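Local coordinates for protein peptide ABC transporter permease (Staphylococcus hominis, PDB 6EXS) that probably carries peptides across the cell membrane as a POT family transporter and binds a thioalcohol-conjugated dipeptide, a precursor of human body odour, at residues 281-284 and 285-288; 264-267 and 268-272. One frame throughout, in Å; residues are numbered along the deposited sequence.

Contact 1: 281-284 and 285-288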
loop_
_atom_site.group_PDB
_atom_site.type_symbol
_atom_site.label_atom_id
_atom_site.label_comp_id
_atom_site.label_asym_id
_atom_site.label_seq_id
_atom_site.Cartn_x
_atom_site.Cartn_y
_atom_site.Cartn_z
ATOM N N GLU A 281 -27.362 9.575 -4.530
ATOM C CA GLU A 281 -26.233 8.893 -3.886
ATOM C C GLU A 281 -25.751 7.748 -4.790
ATOM O O GLU A 281 -24.560 7.441 -4.811
ATOM C CB GLU A 281 -26.637 8.341 -2.507
ATOM C CG GLU A 281 -26.681 9.382 -1.397
ATOM C CD GLU A 281 -26.786 8.850 0.025
ATOM O OE1 GLU A 281 -27.490 7.836 0.243
ATOM O OE2 GLU A 281 -26.183 9.471 0.929
ATOM N N ARG A 282 -26.694 7.127 -5.533
ATOM C CA ARG A 282 -26.470 6.043 -6.488
ATOM C C ARG A 282 -25.731 6.588 -7.711
ATOM O O ARG A 282 -24.866 5.898 -8.255
ATOM C CB ARG A 282 -27.813 5.411 -6.889
ATOM C CG ARG A 282 -27.700 4.180 -7.778
ATOM C CD ARG A 282 -29.034 3.496 -7.993
ATOM N NE ARG A 282 -29.376 2.613 -6.877
ATOM C CZ ARG A 282 -30.242 2.913 -5.914
ATOM N NH1 ARG A 282 -30.884 4.075 -5.926
ATOM N NH2 ARG A 282 -30.485 2.048 -4.941
ATOM N N SER A 283 -26.062 7.829 -8.126
ATOM C CA SER A 283 -25.430 8.507 -9.257
ATOM C C SER A 283 -23.949 8.828 -9.014
ATOM O O SER A 283 -23.163 8.789 -9.959
ATOM C CB SER A 283 -26.206 9.758 -9.651
ATOM O OG SER A 283 -27.182 9.432 -10.625
ATOM N N ARG A 284 -23.570 9.116 -7.754
ATOM C CA ARG A 284 -22.188 9.390 -7.362
ATOM C C ARG A 284 -21.364 8.092 -7.315
ATOM O O ARG A 284 -20.150 8.137 -7.543
ATOM C CB ARG A 284 -22.129 10.113 -6.013
ATOM C CG ARG A 284 -22.648 11.549 -6.041
ATOM C CD ARG A 284 -22.490 12.242 -4.696
ATOM N NE ARG A 284 -23.159 11.518 -3.610
ATOM C CZ ARG A 284 -23.136 11.884 -2.332
ATOM N NH1 ARG A 284 -22.488 12.982 -1.961
ATOM N NH2 ARG A 284 -23.765 11.161 -1.417
ATOM N N VAL A 285 -22.023 6.941 -7.024
ATOM C CA VAL A 285 -21.412 5.600 -6.981
ATOM C C VAL A 285 -20.981 5.198 -8.401
ATOM O O VAL A 285 -19.830 4.804 -8.591
ATOM C CB VAL A 285 -22.340 4.538 -6.316
ATOM C CG1 VAL A 285 -21.768 3.125 -6.446
ATOM C CG2 VAL A 285 -22.601 4.878 -4.851
ATOM N N LYS A 286 -21.891 5.328 -9.398
ATOM C CA LYS A 286 -21.570 5.017 -10.795
ATOM C C LYS A 286 -20.526 5.994 -11.361
ATOM O O LYS A 286 -19.729 5.606 -12.217
ATOM C CB LYS A 286 -22.824 4.892 -11.688
ATOM C CG LYS A 286 -23.749 6.100 -11.713
ATOM C CD LYS A 286 -24.824 5.939 -12.774
ATOM C CE LYS A 286 -25.769 7.115 -12.839
ATOM N NZ LYS A 286 -26.925 6.946 -11.922
ATOM N N ALA A 287 -20.493 7.235 -10.829
ATOM C CA ALA A 287 -19.519 8.264 -11.194
ATOM C C ALA A 287 -18.111 7.888 -10.708
ATOM O O ALA A 287 -17.133 8.377 -11.273
ATOM C CB ALA A 287 -19.926 9.604 -10.606
ATOM N N PHE A 288 -18.015 7.026 -9.663
ATOM C CA PHE A 288 -16.748 6.562 -9.099
ATOM C C PHE A 288 -16.113 5.419 -9.906
ATOM O O PHE A 288 -14.889 5.290 -9.893
ATOM C CB PHE A 288 -16.871 6.197 -7.601
ATOM C CG PHE A 288 -15.525 6.102 -6.904
ATOM C CD1 PHE A 288 -14.900 7.237 -6.402
ATOM C CD2 PHE A 288 -14.861 4.881 -6.794
ATOM C CE1 PHE A 288 -13.640 7.153 -5.795
ATOM C CE2 PHE A 288 -13.601 4.800 -6.192
ATOM C CZ PHE A 288 -13.001 5.935 -5.691
#

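Contact 2: 264-267 and 268-272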
loop_
_atom_site.group_PDB
_atom_site.type_symbol
_atom_site.label_atom_id
_atom_site.label_comp_id
_atom_site.label_asym_id
_atom_site.label_seq_id
_atom_site.Cartn_x
_atom_site.Cartn_y
_atom_site.Cartn_z
ATOM N N PRO A 264 -14.088 -5.610 -5.862
ATOM C CA PRO A 264 -14.656 -4.351 -6.394
ATOM C C PRO A 264 -16.073 -4.526 -6.966
ATOM O O PRO A 264 -16.928 -3.673 -6.717
ATOM C CB PRO A 264 -13.663 -3.928 -7.480
ATOM C CG PRO A 264 -12.434 -4.705 -7.226
ATOM C CD PRO A 264 -12.832 -5.966 -6.559
ATOM N N ILE A 265 -16.329 -5.640 -7.695
ATOM C CA ILE A 265 -17.648 -5.949 -8.263
ATOM C C ILE A 265 -18.682 -6.064 -7.125
ATOM O O ILE A 265 -19.693 -5.360 -7.168
ATOM C CB ILE A 265 -17.639 -7.191 -9.216
ATOM C CG1 ILE A 265 -16.726 -6.946 -10.451
ATOM C CG2 ILE A 265 -19.081 -7.584 -9.646
ATOM C CD1 ILE A 265 -16.292 -8.199 -11.232
ATOM N N ILE A 266 -18.385 -6.891 -6.086
ATOM C CA ILE A 266 -19.236 -7.103 -4.907
ATOM C C ILE A 266 -19.580 -5.764 -4.230
ATOM O O ILE A 266 -20.738 -5.546 -3.871
ATOM C CB ILE A 266 -18.600 -8.138 -3.924
ATOM C CG1 ILE A 266 -18.613 -9.564 -4.532
ATOM C CG2 ILE A 266 -19.287 -8.132 -2.539
ATOM C CD1 ILE A 266 -17.635 -10.576 -3.875
ATOM N N TYR A 267 -18.588 -4.864 -4.100
ATOM C CA TYR A 267 -18.763 -3.559 -3.469
ATOM C C TYR A 267 -19.632 -2.618 -4.283
ATOM O O TYR A 267 -20.591 -2.080 -3.727
ATOM C CB TYR A 267 -17.414 -2.917 -3.093
ATOM C CG TYR A 267 -16.881 -3.436 -1.774
ATOM C CD1 TYR A 267 -17.286 -2.870 -0.566
ATOM C CD2 TYR A 267 -16.030 -4.537 -1.725
ATOM C CE1 TYR A 267 -16.837 -3.372 0.653
ATOM C CE2 TYR A 267 -15.589 -5.058 -0.512
ATOM C CZ TYR A 267 -15.987 -4.465 0.675
ATOM O OH TYR A 267 -15.548 -4.959 1.873
ATOM N N PHE A 268 -19.333 -2.435 -5.584
ATOM C CA PHE A 268 -20.138 -1.553 -6.433
ATOM C C PHE A 268 -21.573 -2.073 -6.601
ATOM O O PHE A 268 -22.506 -1.270 -6.553
ATOM C CB PHE A 268 -19.457 -1.256 -7.786
ATOM C CG PHE A 268 -18.361 -0.207 -7.741
ATOM C CD1 PHE A 268 -18.670 1.143 -7.597
ATOM C CD2 PHE A 268 -17.023 -0.567 -7.871
ATOM C CE1 PHE A 268 -17.658 2.109 -7.551
ATOM C CE2 PHE A 268 -16.013 0.400 -7.828
ATOM C CZ PHE A 268 -16.338 1.730 -7.669
ATOM N N THR A 269 -21.747 -3.411 -6.728
ATOM C CA THR A 269 -23.050 -4.076 -6.861
ATOM C C THR A 269 -23.914 -3.854 -5.615
ATOM O O THR A 269 -25.055 -3.423 -5.765
ATOM C CB THR A 269 -22.886 -5.558 -7.245
ATOM O OG1 THR A 269 -22.123 -5.646 -8.453
ATOM C CG2 THR A 269 -24.213 -6.274 -7.428
ATOM N N THR A 270 -23.366 -4.109 -4.399
ATOM C CA THR A 270 -24.055 -3.917 -3.104
ATOM C C THR A 270 -24.561 -2.476 -2.926
ATOM O O THR A 270 -25.675 -2.277 -2.442
ATOM C CB THR A 270 -23.140 -4.345 -1.938
ATOM O OG1 THR A 270 -22.794 -5.722 -2.098
ATOM C CG2 THR A 270 -23.777 -4.139 -0.573
ATOM N N MET A 271 -23.741 -1.485 -3.323
ATOM C CA MET A 271 -24.072 -0.068 -3.214
ATOM C C MET A 271 -25.129 0.379 -4.220
ATOM O O MET A 271 -26.048 1.109 -3.840
ATOM C CB MET A 271 -22.813 0.801 -3.281
ATOM C CG MET A 271 -22.017 0.762 -2.002
ATOM S SD MET A 271 -20.751 2.036 -1.910
ATOM C CE MET A 271 -19.414 1.218 -2.764
ATOM N N LEU A 272 -25.030 -0.084 -5.481
ATOM C CA LEU A 272 -25.999 0.256 -6.530
ATOM C C LEU A 272 -27.351 -0.456 -6.341
ATOM O O LEU A 272 -28.346 -0.038 -6.943
ATOM C CB LEU A 272 -25.433 -0.034 -7.942
ATOM C CG LEU A 272 -24.255 0.816 -8.463
ATOM C CD1 LEU A 272 -23.620 0.161 -9.674
ATOM C CD2 LEU A 272 -24.684 2.240 -8.817
#

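Contact 1: 281-284 and 285-288
Between Glu281-Arg284 and Val285-Phe288 the backbone continues through about two turns of one helix, in which Lys286 N bonds to Arg282 O at 3.2 Å with an N-H...O angle of 164° and Ala287 N bonds to Ser283 O, while Val285 N makes weak bonds to both Glu281 O and Arg282 O. The polar side-chain contact spans three residues: Lys286 NZ donates to Ser283 OG at 2.8 Å. The first torsion of the lysine (chi1 56°) sets Lys286 CG between the backbone N and the carbonyl carbon, 3.3 Å from Ser283 O, and a single bend at chi4 (-89°) brings NZ to the serine hydroxyl. Ser283 OG also has a weak bond to Asp279 O, and Ser283 O takes a further bond from Lys487. Val285 presses its CG2 methyl against Glu281 O, and Ala287 CB lies 3.4 Å from Arg284 O. Arg284 turns back along the helix, its NH2 forming a long salt bridge of 3.8 Å with Glu281 OE2, an oxygen that also accepts from the backbone N of Lys427. Val285 and Phe288, both buried, touch helix 249-273 while Lys286 is exposed, in the opening turns of helix 279-302, one of the helices of this MFS-fold transporter.

Contact 2: 264-267 and 268-272
Thr269 and Thr270 each turn a hydroxyl back onto the preceding turn of the helix, so that two successive carbonyls accept two bonds apiece. Thr269 OG1 donates to Ile265 O at 2.8 Å and rises above the carbonyl plane, 47° out of it, while Thr269 N reaches the same oxygen nearly in line with the C=O bond. At Ile266 O the two donors divide differently: Thr270 OG1, at 2.7 Å, and Thr270 N, at 3.0 Å, arrive from opposite faces of the plane. In both threonines OG1 lies anti to the carbonyl carbon and beside the backbone N (chi1 near -60°), the rotamer that brings the hydroxyl to the oxygen four residues earlier. This i to i-4 bond is a familiar way for threonine to satisfy its hydroxyl inside a transmembrane helix, here the helix 249-273 of an MFS transporter, which is kinked at Pro264 because the proline nitrogen has no hydrogen to give to the turn before.

The remaining backbone bonds keep the helical pattern: Phe268 N to Pro264 O at 2.9 Å, and Met271 N to Tyr267 O.

Apolar contacts are made largely against carbonyls. The Phe268 ring meets Pro264 O obliquely, with CD2 3.3 Å away, and the ring also packs on Val285, Phe288 and Ile289 of helix 279-302. Met271, bent at chi3, curls its CE methyl back to 3.6 Å from Tyr267 O. On the surface, Ile265 lies alongside Thr269, with Ile265 CG2 3.8 Å from Thr269 OG1. The Tyr267 side chain touches Ser435, Val436 and Leu439 of helix 430-451, and its hydroxyl is hydrogen-bonded to a bound monoolein lipid.

Contact 2 comes first along the chain, near the end of helix 249-273, and contact 1 follows at the start of helix 279-302, with a short connection between the two helices. Their centres lie 11 Å apart, on the same side of the chain's centre. The two helix ends meet directly: Arg282 NE probably donates to Leu272 O at 2.8 Å, so the guanidinium binds a carbonyl at the end of the preceding helix. Beside this bond, Phe288 CD2 packs 3.6 Å from Phe268 CZ, and Val285 CG1 meets Leu272 CD2. These contacts join consecutive helices of the POT family fold near their connection, and helix 430-451 touches both, through Phe288 and through Pro264 and Tyr267.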